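Local coordinates for oxysterol-binding protein homolog 3 (Saccharomyces cerevisiae, PDB 4IC4) that carries lipids in a hydrophobic pocket and transfers them between membranes in phosphoinositide-coupled, non-vesicular transport, helping to maintain sterol distribution, at residues Ile95-Ala100 with Glu280-Val285; Glu246-Ser251 with Gly267-Ser272; Ser43-Leu48 with Asn207-Glu212; Ala39-Leu44 with Thr115-Phe120. One frame throughout, in Å; residues are numbered along the deposited sequence.

Contact 1: residues Ile95-Ala100 with Glu280-Val285; sequences ITFVSA and ETIWEV
The ring of Phe97 comes up to Ile282 at a slant, and the two side chains cross at about a right angle. Ile282 CG2 lies 3.7 Å from Phe97 CD2 and equally near its CE2, while Ile282 CD1 reaches toward the far end of the ring, 4.1 Å from Phe97 CE2. The indole of Trp283 has the backbone N of Val285 over one face, 4.1 Å above the ring plane and offset toward the rim, and it packs edge-to-face with Tyr81. Its touch on the helix is made by the methylene instead, Trp283 CB standing 4.2 Å from Ala100 CB. With CG1 of Ile282 anti to the carbonyl carbon (chi1 -58°), its CG2 is left to fill the angle between Phe97 and Ala100, 3.8 Å from Ala100 CB. Two consecutive strand residues can both point at the helix because Ile282 and Trp283 form a classic beta bulge opposite Leu273. An alanine at Phe97 removes the ring, which would probably open a gap beside the two Ile282 methyls and leave that side chain freer to turn. Helix 94-104 and strand 281-284 run in nearly the same direction (21° here), 8.5 Å apart at the axes. Helix 83-88 closes over the contact, placing Leu84 on Ala100 and Trp283 and Ala88 on Phe97, while the opposite flank of helix 94-104 sends Val98 onto Phe196 and Trp198 of strand 195-199.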
loop_
_atom_site.group_PDB
_atom_site.type_symbol
_atom_site.label_atom_id
_atom_site.label_comp_id
_atom_site.label_asym_id
_atom_site.label_seq_id
_atom_site.Cartn_x
_atom_site.Cartn_y
_atom_site.Cartn_z
ATOM N N ILE A 95 -8.589 14.794 13.469
ATOM C CA ILE A 95 -8.019 13.494 13.799
ATOM C C ILE A 95 -9.031 12.358 13.694
ATOM O O ILE A 95 -8.647 11.200 13.546
ATOM C CB ILE A 95 -7.356 13.494 15.208
ATOM C CG1 ILE A 95 -6.330 12.354 15.291
ATOM C CG2 ILE A 95 -8.409 13.325 16.293
ATOM C CD1 ILE A 95 -5.387 12.438 16.479
ATOM N N THR A 96 -10.322 12.674 13.755
ATOM C CA THR A 96 -11.334 11.631 13.636
ATOM C C THR A 96 -11.270 11.050 12.226
ATOM O O THR A 96 -11.319 9.836 12.039
ATOM C CB THR A 96 -12.764 12.170 13.880
ATOM O OG1 THR A 96 -13.033 13.246 12.976
ATOM C CG2 THR A 96 -12.914 12.659 15.306
ATOM N N PHE A 97 -11.144 11.927 11.234
ATOM C CA PHE A 97 -11.090 11.484 9.849
ATOM C C PHE A 97 -9.716 10.945 9.472
ATOM O O PHE A 97 -9.602 10.043 8.637
ATOM C CB PHE A 97 -11.523 12.626 8.928
ATOM C CG PHE A 97 -12.940 13.061 9.163
ATOM C CD1 PHE A 97 -13.235 14.024 10.121
ATOM C CD2 PHE A 97 -13.987 12.434 8.500
ATOM C CE1 PHE A 97 -14.559 14.348 10.423
ATOM C CE2 PHE A 97 -15.314 12.750 8.795
ATOM C CZ PHE A 97 -15.596 13.707 9.758
ATOM N N VAL A 98 -8.670 11.490 10.084
ATOM C CA VAL A 98 -7.327 10.990 9.809
ATOM C C VAL A 98 -7.261 9.564 10.357
ATOM O O VAL A 98 -6.652 8.682 9.752
ATOM C CB VAL A 98 -6.244 11.866 10.481
ATOM C CG1 VAL A 98 -4.871 11.229 10.307
ATOM C CG2 VAL A 98 -6.248 13.254 9.865
ATOM N N SER A 99 -7.908 9.331 11.496
ATOM C CA SER A 99 -7.924 7.998 12.089
ATOM C C SER A 99 -8.654 7.026 11.162
ATOM O O SER A 99 -8.211 5.897 10.954
ATOM C CB SER A 99 -8.611 8.028 13.455
ATOM O OG SER A 99 -7.865 8.808 14.374
ATOM N N ALA A 100 -9.779 7.467 10.608
ATOM C CA ALA A 100 -10.542 6.627 9.690
ATOM C C ALA A 100 -9.650 6.284 8.499
ATOM O O ALA A 100 -9.613 5.140 8.037
ATOM C CB ALA A 100 -11.795 7.368 9.214
ATOM N N GLU A 280 -23.020 8.779 13.650
ATOM C CA GLU A 280 -22.744 9.282 12.306
ATOM C C GLU A 280 -21.659 8.455 11.627
ATOM O O GLU A 280 -20.613 8.189 12.215
ATOM C CB GLU A 280 -22.291 10.743 12.362
ATOM C CG GLU A 280 -21.863 11.300 11.006
ATOM C CD GLU A 280 -21.266 12.694 11.098
ATOM O OE1 GLU A 280 -20.232 12.857 11.782
ATOM O OE2 GLU A 280 -21.829 13.625 10.482
ATOM N N THR A 281 -21.915 8.056 10.386
ATOM C CA THR A 281 -20.953 7.269 9.621
ATOM C C THR A 281 -19.798 8.160 9.168
ATOM O O THR A 281 -20.014 9.226 8.593
ATOM C CB THR A 281 -21.616 6.640 8.384
ATOM O OG1 THR A 281 -22.756 5.876 8.796
ATOM C CG2 THR A 281 -20.636 5.727 7.660
ATOM N N ILE A 282 -18.574 7.713 9.434
ATOM C CA ILE A 282 -17.374 8.460 9.073
ATOM C C ILE A 282 -16.737 7.905 7.803
ATOM O O ILE A 282 -16.206 8.651 6.984
ATOM C CB ILE A 282 -16.319 8.387 10.206
ATOM C CG1 ILE A 282 -16.907 8.926 11.513
ATOM C CG2 ILE A 282 -15.067 9.155 9.806
ATOM C CD1 ILE A 282 -17.297 10.382 11.465
ATOM N N TRP A 283 -16.808 6.587 7.647
ATOM C CA TRP A 283 -16.207 5.909 6.501
ATOM C C TRP A 283 -16.913 4.589 6.225
ATOM O O TRP A 283 -17.412 3.936 7.142
ATOM C CB TRP A 283 -14.723 5.640 6.794
ATOM C CG TRP A 283 -14.081 4.596 5.913
ATOM C CD1 TRP A 283 -13.602 4.770 4.644
ATOM C CD2 TRP A 283 -13.873 3.213 6.232
ATOM N NE1 TRP A 283 -13.112 3.584 4.156
ATOM C CE2 TRP A 283 -13.266 2.611 5.107
ATOM C CE3 TRP A 283 -14.143 2.423 7.359
ATOM C CZ2 TRP A 283 -12.922 1.255 5.076
ATOM C CZ3 TRP A 283 -13.802 1.075 7.329
ATOM C CH2 TRP A 283 -13.197 0.504 6.193
ATOM N N GLU A 284 -16.938 4.202 4.952
ATOM C CA GLU A 284 -17.549 2.951 4.518
ATOM C C GLU A 284 -16.719 2.413 3.357
ATOM O O GLU A 284 -16.167 3.188 2.580
ATOM C CB GLU A 284 -18.986 3.184 4.040
ATOM C CG GLU A 284 -19.928 3.744 5.085
ATOM C CD GLU A 284 -21.270 4.125 4.492
ATOM O OE1 GLU A 284 -21.295 5.016 3.617
ATOM O OE2 GLU A 284 -22.295 3.536 4.897
ATOM N N VAL A 285 -16.633 1.094 3.240
ATOM C CA VAL A 285 -15.864 0.497 2.155
ATOM C C VAL A 285 -16.518 0.777 0.809
ATOM O O VAL A 285 -17.717 1.058 0.727
ATOM C CB VAL A 285 -15.724 -1.039 2.319
ATOM C CG1 VAL A 285 -14.978 -1.361 3.608
ATOM C CG2 VAL A 285 -17.095 -1.701 2.312
#

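Contact 2: residues Glu246-Ser251 with Gly267-Ser272; sequences EGFKVS and GKWTQS
Phe248 and Gly267 form a hydrogen-bonded pair at the open end of the antiparallel hairpin of strands 247-253 and 263-268, beside the non-hydrogen-bonded pair Gly247 and Lys268. Phe248 N donates to Gly267 O (2.9 Å), and Gly267 N returns a bond to Phe248 O. One step on, Trp269 N reaches Glu246 O (3.0 Å). CG of Phe248 sits between its backbone N and carbonyl carbon (chi1 68°), which folds the ring back over the partner strand: Gly267 O lies over one face, and Trp269 N meets the ring edge, 3.3 Å from Phe248 CE2. A side chain at Gly267 would run into Ser272 O. Trp269 CG takes the same kind of position (chi1 53°), bringing the indole beside Glu246, with Trp269 CD1 3.1 Å from Glu246 O. Glu246 keeps an extended chain that crosses Thr270 at about a right angle; Thr270 OG1 donates to Glu246 OE1 (2.8 Å) from above the carboxylate plane, while OE2 pairs with Arg244. On one face of the Trp269 indole rest Glu246 CG and, 3.4 Å above the plane, Thr270 CG2. Trp269 NE1 bonds Ser245 O and, weakly, a water in the ring plane, 3.0 Å from NE1, that donates to Gly247 O.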
loop_
_atom_site.group_PDB
_atom_site.type_symbol
_atom_site.label_atom_id
_atom_site.label_comp_id
_atom_site.label_asym_id
_atom_site.label_seq_id
_atom_site.Cartn_x
_atom_site.Cartn_y
_atom_site.Cartn_z
ATOM N N GLU A 246 -12.824 -8.518 13.182
ATOM C CA GLU A 246 -13.180 -7.441 12.266
ATOM C C GLU A 246 -13.533 -6.121 12.941
ATOM O O GLU A 246 -13.483 -5.064 12.311
ATOM C CB GLU A 246 -14.336 -7.894 11.373
ATOM C CG GLU A 246 -13.944 -9.017 10.428
ATOM C CD GLU A 246 -15.101 -9.527 9.597
ATOM O OE1 GLU A 246 -16.022 -8.737 9.302
ATOM O OE2 GLU A 246 -15.079 -10.719 9.225
ATOM N N GLY A 247 -13.877 -6.175 14.225
ATOM C CA GLY A 247 -14.242 -4.962 14.933
ATOM C C GLY A 247 -13.095 -4.222 15.593
ATOM O O GLY A 247 -12.023 -4.782 15.832
ATOM N N PHE A 248 -13.318 -2.948 15.886
ATOM C CA PHE A 248 -12.301 -2.135 16.536
ATOM C C PHE A 248 -12.938 -0.898 17.150
ATOM O O PHE A 248 -14.048 -0.512 16.783
ATOM C CB PHE A 248 -11.219 -1.735 15.529
ATOM C CG PHE A 248 -11.695 -0.784 14.468
ATOM C CD1 PHE A 248 -11.715 0.587 14.700
ATOM C CD2 PHE A 248 -12.138 -1.263 13.242
ATOM C CE1 PHE A 248 -12.170 1.467 13.720
ATOM C CE2 PHE A 248 -12.592 -0.395 12.259
ATOM C CZ PHE A 248 -12.609 0.973 12.496
ATOM N N LYS A 249 -12.230 -0.290 18.093
ATOM C CA LYS A 249 -12.706 0.903 18.775
ATOM C C LYS A 249 -11.640 1.982 18.669
ATOM O O LYS A 249 -10.447 1.684 18.602
ATOM C CB LYS A 249 -12.976 0.600 20.252
ATOM C CG LYS A 249 -14.068 -0.430 20.505
ATOM C CD LYS A 249 -15.435 0.088 20.088
ATOM C CE LYS A 249 -16.539 -0.869 20.521
ATOM N NZ LYS A 249 -17.892 -0.366 20.165
ATOM N N VAL A 250 -12.073 3.235 18.637
ATOM C CA VAL A 250 -11.150 4.355 18.551
ATOM C C VAL A 250 -11.463 5.344 19.663
ATOM O O VAL A 250 -12.607 5.771 19.820
ATOM C CB VAL A 250 -11.269 5.092 17.201
ATOM C CG1 VAL A 250 -10.217 6.191 17.108
ATOM C CG2 VAL A 250 -11.118 4.106 16.053
ATOM N N SER A 251 -10.443 5.695 20.436
ATOM C CA SER A 251 -10.608 6.651 21.523
ATOM C C SER A 251 -9.841 7.915 21.163
ATOM O O SER A 251 -8.614 7.891 21.030
ATOM C CB SER A 251 -10.069 6.065 22.831
ATOM O OG SER A 251 -10.761 4.880 23.180
ATOM N N GLY A 267 -16.405 0.430 14.792
ATOM C CA GLY A 267 -16.799 -0.153 13.527
ATOM C C GLY A 267 -16.024 -1.416 13.214
ATOM O O GLY A 267 -15.393 -2.011 14.093
ATOM N N LYS A 268 -16.089 -1.829 11.955
ATOM C CA LYS A 268 -15.386 -3.013 11.483
ATOM C C LYS A 268 -14.556 -2.569 10.286
ATOM O O LYS A 268 -15.066 -1.872 9.407
ATOM C CB LYS A 268 -16.381 -4.096 11.056
ATOM C CG LYS A 268 -17.202 -4.676 12.199
ATOM C CD LYS A 268 -18.112 -5.791 11.709
ATOM C CE LYS A 268 -18.835 -6.467 12.865
ATOM N NZ LYS A 268 -19.745 -7.545 12.383
ATOM N N TRP A 269 -13.284 -2.957 10.250
ATOM C CA TRP A 269 -12.428 -2.552 9.140
ATOM C C TRP A 269 -12.836 -3.191 7.822
ATOM O O TRP A 269 -12.314 -2.843 6.763
ATOM C CB TRP A 269 -10.957 -2.858 9.440
ATOM C CG TRP A 269 -10.678 -4.270 9.840
ATOM C CD1 TRP A 269 -10.627 -4.770 11.111
ATOM C CD2 TRP A 269 -10.408 -5.368 8.964
ATOM N NE1 TRP A 269 -10.338 -6.113 11.080
ATOM C CE2 TRP A 269 -10.199 -6.507 9.774
ATOM C CE3 TRP A 269 -10.319 -5.501 7.572
ATOM C CZ2 TRP A 269 -9.909 -7.765 9.237
ATOM C CZ3 TRP A 269 -10.030 -6.751 7.037
ATOM C CH2 TRP A 269 -9.829 -7.868 7.871
ATOM N N THR A 270 -13.779 -4.122 7.892
ATOM C CA THR A 270 -14.278 -4.802 6.707
ATOM C C THR A 270 -15.535 -4.127 6.171
ATOM O O THR A 270 -16.054 -4.523 5.124
ATOM C CB THR A 270 -14.651 -6.258 7.027
ATOM O OG1 THR A 270 -15.612 -6.268 8.093
ATOM C CG2 THR A 270 -13.428 -7.052 7.443
ATOM N N GLN A 271 -16.026 -3.104 6.867
ATOM C CA GLN A 271 -17.264 -2.464 6.430
ATOM C C GLN A 271 -17.400 -0.957 6.641
ATOM O O GLN A 271 -17.568 -0.212 5.681
ATOM C CB GLN A 271 -18.449 -3.164 7.103
ATOM C CG GLN A 271 -19.768 -3.132 6.328
ATOM C CD GLN A 271 -20.253 -1.731 5.996
ATOM O OE1 GLN A 271 -19.812 -1.120 5.019
ATOM N NE2 GLN A 271 -21.167 -1.214 6.811
ATOM N N SER A 272 -17.343 -0.501 7.889
ATOM C CA SER A 272 -17.522 0.923 8.154
ATOM C C SER A 272 -17.069 1.364 9.535
ATOM O O SER A 272 -16.732 0.546 10.382
ATOM C CB SER A 272 -18.995 1.287 7.993
ATOM O OG SER A 272 -19.772 0.599 8.958
HETATM O O HOH W 1 -10.338 -6.201 14.085
#

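Contact 3: residues Ser43-Leu48 with Asn207-Glu212; sequences SLLSFL and NLIAGE
Leu45, on helix 44-50, packs against Leu208 and Ile209 of the loop that links strands 203-206 and 214-225, at the surface of the OSBP-related domain. Leu45 CB lies 3.6 Å from Leu208 O, and Leu45 CG, anti to the backbone N (chi1 -175°), carries CD2 along the same peptide, 3.7 Å from Ile209 CA. Leu45 CD2 also comes alongside the Ile209 side chain, 4.1 Å from Ile209 CG1. A single water ties the polar groups together beside this apolar patch. It donates to Leu208 O (2.8 Å from the water), accepts from Leu45 N (3.1 Å), and is hydrogen-bonded to Ser43 OG at 2.9 Å, so the loop carbonyl is joined to the helix without a direct bond between the segments. Within the beta-barrel fold of this lipid-transfer domain, the helix lies against a strand connection of the barrel wall. Leu44, Leu48 and Leu208 all converge on Ile177 of strand 177-189. Leu208 approaches the helix with its two methyls: Leu208 CD2 stands 4.3 Å from Leu44 CD2, and Leu208 CD1 lies 4.4 Å from Leu48 CD1. Leu44 also touches Met61, one of the residues that bind phosphatidylinositol 4-phosphate.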
loop_
_atom_site.group_PDB
_atom_site.type_symbol
_atom_site.label_atom_id
_atom_site.label_comp_id
_atom_site.label_asym_id
_atom_site.label_seq_id
_atom_site.Cartn_x
_atom_site.Cartn_y
_atom_site.Cartn_z
ATOM N N SER A 43 0.656 -22.841 -2.026
ATOM C CA SER A 43 0.674 -22.727 -0.571
ATOM C C SER A 43 1.944 -22.053 -0.067
ATOM O O SER A 43 3.054 -22.501 -0.356
ATOM C CB SER A 43 0.556 -24.113 0.067
ATOM O OG SER A 43 0.817 -24.049 1.458
ATOM N N LEU A 44 1.774 -20.981 0.702
ATOM C CA LEU A 44 2.913 -20.252 1.247
ATOM C C LEU A 44 3.731 -21.138 2.182
ATOM O O LEU A 44 4.959 -21.176 2.099
ATOM C CB LEU A 44 2.434 -19.009 2.005
ATOM C CG LEU A 44 3.516 -18.178 2.702
ATOM C CD1 LEU A 44 4.569 -17.742 1.691
ATOM C CD2 LEU A 44 2.878 -16.967 3.366
ATOM N N LEU A 45 3.044 -21.854 3.066
ATOM C CA LEU A 45 3.705 -22.736 4.021
ATOM C C LEU A 45 4.657 -23.718 3.343
ATOM O O LEU A 45 5.702 -24.067 3.894
ATOM C CB LEU A 45 2.660 -23.511 4.828
ATOM C CG LEU A 45 3.199 -24.396 5.956
ATOM C CD1 LEU A 45 3.946 -23.538 6.965
ATOM C CD2 LEU A 45 2.049 -25.123 6.628
ATOM N N SER A 46 4.291 -24.169 2.147
ATOM C CA SER A 46 5.123 -25.110 1.407
ATOM C C SER A 46 6.518 -24.533 1.186
ATOM O O SER A 46 7.518 -25.248 1.264
ATOM C CB SER A 46 4.480 -25.436 0.057
ATOM O OG SER A 46 5.294 -26.319 -0.695
ATOM N N PHE A 47 6.578 -23.232 0.919
ATOM C CA PHE A 47 7.850 -22.562 0.681
ATOM C C PHE A 47 8.571 -22.177 1.964
ATOM O O PHE A 47 9.794 -22.045 1.977
ATOM C CB PHE A 47 7.633 -21.326 -0.194
ATOM C CG PHE A 47 7.457 -21.648 -1.646
ATOM C CD1 PHE A 47 8.539 -22.081 -2.408
ATOM C CD2 PHE A 47 6.206 -21.563 -2.247
ATOM C CE1 PHE A 47 8.378 -22.428 -3.745
ATOM C CE2 PHE A 47 6.034 -21.908 -3.584
ATOM C CZ PHE A 47 7.123 -22.343 -4.334
ATOM N N LEU A 48 7.814 -22.000 3.042
ATOM C CA LEU A 48 8.400 -21.640 4.325
ATOM C C LEU A 48 9.180 -22.824 4.888
ATOM O O LEU A 48 10.252 -22.655 5.472
ATOM C CB LEU A 48 7.305 -21.229 5.314
ATOM C CG LEU A 48 6.402 -20.057 4.917
ATOM C CD1 LEU A 48 5.373 -19.821 6.011
ATOM C CD2 LEU A 48 7.236 -18.806 4.690
ATOM N N ASN A 207 -4.244 -19.457 9.303
ATOM C CA ASN A 207 -4.638 -20.652 8.555
ATOM C C ASN A 207 -3.666 -20.991 7.431
ATOM O O ASN A 207 -4.076 -21.254 6.301
ATOM C CB ASN A 207 -6.052 -20.497 7.981
ATOM C CG ASN A 207 -7.134 -20.618 9.042
ATOM O OD1 ASN A 207 -8.325 -20.635 8.729
ATOM N ND2 ASN A 207 -6.724 -20.701 10.302
ATOM N N LEU A 208 -2.378 -20.993 7.749
ATOM C CA LEU A 208 -1.352 -21.308 6.763
ATOM C C LEU A 208 -1.269 -22.816 6.550
ATOM O O LEU A 208 -0.916 -23.281 5.468
ATOM C CB LEU A 208 0.007 -20.782 7.230
ATOM C CG LEU A 208 0.142 -19.268 7.409
ATOM C CD1 LEU A 208 1.526 -18.947 7.949
ATOM C CD2 LEU A 208 -0.090 -18.566 6.078
ATOM N N ILE A 209 -1.603 -23.571 7.592
ATOM C CA ILE A 209 -1.561 -25.028 7.542
ATOM C C ILE A 209 -2.715 -25.611 6.732
ATOM O O ILE A 209 -2.503 -26.303 5.734
ATOM C CB ILE A 209 -1.613 -25.629 8.961
ATOM C CG1 ILE A 209 -0.471 -25.062 9.807
ATOM C CG2 ILE A 209 -1.521 -27.146 8.888
ATOM C CD1 ILE A 209 -0.489 -25.516 11.250
ATOM N N ALA A 210 -3.936 -25.336 7.176
ATOM C CA ALA A 210 -5.124 -25.838 6.498
ATOM C C ALA A 210 -6.271 -24.847 6.619
ATOM O O ALA A 210 -6.232 -23.933 7.443
ATOM C CB ALA A 210 -5.533 -27.182 7.091
ATOM N N GLY A 211 -7.294 -25.037 5.793
ATOM C CA GLY A 211 -8.441 -24.151 5.824
ATOM C C GLY A 211 -8.239 -22.951 4.925
ATOM O O GLY A 211 -7.291 -22.905 4.141
ATOM N N GLU A 212 -9.134 -21.976 5.038
ATOM C CA GLU A 212 -9.054 -20.769 4.229
ATOM C C GLU A 212 -8.208 -19.709 4.927
ATOM O O GLU A 212 -8.560 -19.222 6.002
ATOM C CB GLU A 212 -10.460 -20.228 3.956
ATOM C CG GLU A 212 -10.498 -19.026 3.028
ATOM C CD GLU A 212 -11.909 -18.655 2.612
ATOM O OE1 GLU A 212 -12.592 -19.502 1.996
ATOM O OE2 GLU A 212 -12.335 -17.517 2.897
HETATM O O HOH W 2 -0.076 -21.848 3.201
#

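Contact 4: residues Ala39-Leu44 with Thr115-Phe120; sequences ASPPSL and TLRKPF
Pro41 and Leu116 mark the nearest approach of the two backbones, CA to CA 6.4 Å. Ser40, Pro41 and Pro42 run extended with polyproline-like angles, whereas the other segment leaves a 3-10 turn at Thr115 and becomes strand 118-120. A water bridges the backbones, donating to Pro42 O (2.9 Å from the water) and Leu116 O (2.8 Å). The buried side chain of Arg117 does most of the touching. Turned about CB-CG (chi2 109°, away from a staggered value), it brings its guanidinium under the Pro41 ring. Pro41 CG sits over one face, 3.0 Å above the plane and offset toward the rim, a tight fit with CG 3.1 Å from Arg117 CZ. At the guanidinium edge, Arg117 NH2 gives a weak hydrogen bond to Ala39 O, 2.8 Å long but bent to 122° at the hydrogen. A methionine at Arg117 has neither donor nor flat group and would probably leave Ala39 O without this mate and the Pro41 ring less firmly backed. Leu116 CD1 also touches Pro41 CG. Lys118, which binds phosphatidylinositol 4-phosphate, bonds through its backbone to Ser65 and to Glu67 of strand 66-67; Pro119 packs on helix 71-76 and Phe120 on helix 325-331.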
loop_
_atom_site.group_PDB
_atom_site.type_symbol
_atom_site.label_atom_id
_atom_site.label_comp_id
_atom_site.label_asym_id
_atom_site.label_seq_id
_atom_site.Cartn_x
_atom_site.Cartn_y
_atom_site.Cartn_z
ATOM N N ALA A 39 -4.292 -19.018 -12.722
ATOM C CA ALA A 39 -3.708 -20.178 -12.050
ATOM C C ALA A 39 -4.190 -20.324 -10.611
ATOM O O ALA A 39 -4.618 -19.355 -9.986
ATOM C CB ALA A 39 -2.187 -20.083 -12.078
ATOM N N SER A 40 -4.123 -21.546 -10.086
ATOM C CA SER A 40 -4.541 -21.805 -8.713
ATOM C C SER A 40 -3.445 -21.311 -7.770
ATOM O O SER A 40 -2.260 -21.379 -8.092
ATOM C CB SER A 40 -4.790 -23.301 -8.495
ATOM O OG SER A 40 -3.596 -24.049 -8.640
ATOM N N PRO A 41 -3.832 -20.811 -6.589
ATOM C CA PRO A 41 -2.908 -20.289 -5.576
ATOM C C PRO A 41 -2.034 -21.322 -4.871
ATOM O O PRO A 41 -2.543 -22.231 -4.218
ATOM C CB PRO A 41 -3.836 -19.591 -4.578
ATOM C CG PRO A 41 -5.110 -19.363 -5.344
ATOM C CD PRO A 41 -5.227 -20.609 -6.164
ATOM N N PRO A 42 -0.704 -21.192 -4.988
ATOM C CA PRO A 42 0.155 -22.164 -4.309
ATOM C C PRO A 42 0.107 -21.912 -2.801
ATOM O O PRO A 42 -0.431 -20.898 -2.352
ATOM C CB PRO A 42 1.530 -21.892 -4.914
ATOM C CG PRO A 42 1.475 -20.435 -5.238
ATOM C CD PRO A 42 0.092 -20.271 -5.818
ATOM N N SER A 43 0.656 -22.841 -2.026
ATOM C CA SER A 43 0.674 -22.727 -0.571
ATOM C C SER A 43 1.944 -22.053 -0.067
ATOM O O SER A 43 3.054 -22.501 -0.356
ATOM C CB SER A 43 0.556 -24.113 0.067
ATOM O OG SER A 43 0.817 -24.049 1.458
ATOM N N LEU A 44 1.774 -20.981 0.702
ATOM C CA LEU A 44 2.913 -20.252 1.247
ATOM C C LEU A 44 3.731 -21.138 2.182
ATOM O O LEU A 44 4.959 -21.176 2.099
ATOM C CB LEU A 44 2.434 -19.009 2.005
ATOM C CG LEU A 44 3.516 -18.178 2.702
ATOM C CD1 LEU A 44 4.569 -17.742 1.691
ATOM C CD2 LEU A 44 2.878 -16.967 3.366
ATOM N N THR A 115 -5.776 -12.515 0.537
ATOM C CA THR A 115 -4.660 -12.978 1.357
ATOM C C THR A 115 -3.934 -14.214 0.811
ATOM O O THR A 115 -2.935 -14.645 1.386
ATOM C CB THR A 115 -5.120 -13.290 2.801
ATOM O OG1 THR A 115 -5.963 -14.447 2.796
ATOM C CG2 THR A 115 -5.890 -12.108 3.387
ATOM N N LEU A 116 -4.420 -14.761 -0.300
ATOM C CA LEU A 116 -3.828 -15.960 -0.900
ATOM C C LEU A 116 -2.523 -15.723 -1.660
ATOM O O LEU A 116 -1.659 -16.602 -1.698
ATOM C CB LEU A 116 -4.839 -16.629 -1.833
ATOM C CG LEU A 116 -6.106 -17.185 -1.177
ATOM C CD1 LEU A 116 -7.119 -17.538 -2.245
ATOM C CD2 LEU A 116 -5.753 -18.408 -0.345
ATOM N N ARG A 117 -2.380 -14.549 -2.269
ATOM C CA ARG A 117 -1.173 -14.219 -3.029
ATOM C C ARG A 117 -0.537 -12.917 -2.550
ATOM O O ARG A 117 -1.129 -12.181 -1.761
ATOM C CB ARG A 117 -1.491 -14.095 -4.522
ATOM C CG ARG A 117 -1.854 -15.395 -5.230
ATOM C CD ARG A 117 -3.325 -15.409 -5.568
ATOM N NE ARG A 117 -3.677 -16.429 -6.550
ATOM C CZ ARG A 117 -4.922 -16.673 -6.944
ATOM N NH1 ARG A 117 -5.928 -15.971 -6.435
ATOM N NH2 ARG A 117 -5.162 -17.616 -7.845
ATOM N N LYS A 118 0.671 -12.636 -3.039
ATOM C CA LYS A 118 1.404 -11.427 -2.668
ATOM C C LYS A 118 1.809 -10.638 -3.914
ATOM O O LYS A 118 1.899 -11.191 -5.005
ATOM C CB LYS A 118 2.667 -11.797 -1.885
ATOM C CG LYS A 118 3.743 -12.467 -2.726
ATOM C CD LYS A 118 4.963 -12.824 -1.889
ATOM C CE LYS A 118 6.050 -13.455 -2.745
ATOM N NZ LYS A 118 6.504 -12.529 -3.824
ATOM N N PRO A 119 2.047 -9.327 -3.765
ATOM C CA PRO A 119 2.445 -8.527 -4.928
ATOM C C PRO A 119 3.857 -8.872 -5.389
ATOM O O PRO A 119 4.630 -9.481 -4.651
ATOM C CB PRO A 119 2.377 -7.091 -4.405
ATOM C CG PRO A 119 1.370 -7.167 -3.292
ATOM C CD PRO A 119 1.732 -8.467 -2.613
ATOM N N PHE A 120 4.179 -8.494 -6.621
ATOM C CA PHE A 120 5.519 -8.711 -7.157
ATOM C C PHE A 120 6.481 -7.792 -6.413
ATOM O O PHE A 120 6.130 -6.654 -6.078
ATOM C CB PHE A 120 5.588 -8.317 -8.630
ATOM C CG PHE A 120 5.017 -9.332 -9.574
ATOM C CD1 PHE A 120 5.852 -10.030 -10.442
ATOM C CD2 PHE A 120 3.647 -9.543 -9.648
ATOM C CE1 PHE A 120 5.330 -10.920 -11.374
ATOM C CE2 PHE A 120 3.113 -10.431 -10.577
ATOM C CZ PHE A 120 3.959 -11.120 -11.445
HETATM O O HOH W 3 0.027 -18.191 -3.265
#

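In the fold
From the N terminus, residues 39-48 start two closures: contact 4 closes first, at 115-120, and contact 3, sharing Ser43 and Leu44 with it, closes at 207-212. The two have centres about 10 Å apart and join the segment leading into helix 44-50 to the loop entering strand 118-120 and to a barrel strand connection. Contact 1 opens at 95-100, before either has closed, and ends at 280-285, so it crosses both. Contact 2, a local hairpin closure, falls within the span of contact 1 and follows contacts 3 and 4 in series. Contacts 1 and 2 touch, Val285 N lying 2.9 Å from Gln271 O in a probable hydrogen bond, and join helix 94-104 to the late strands.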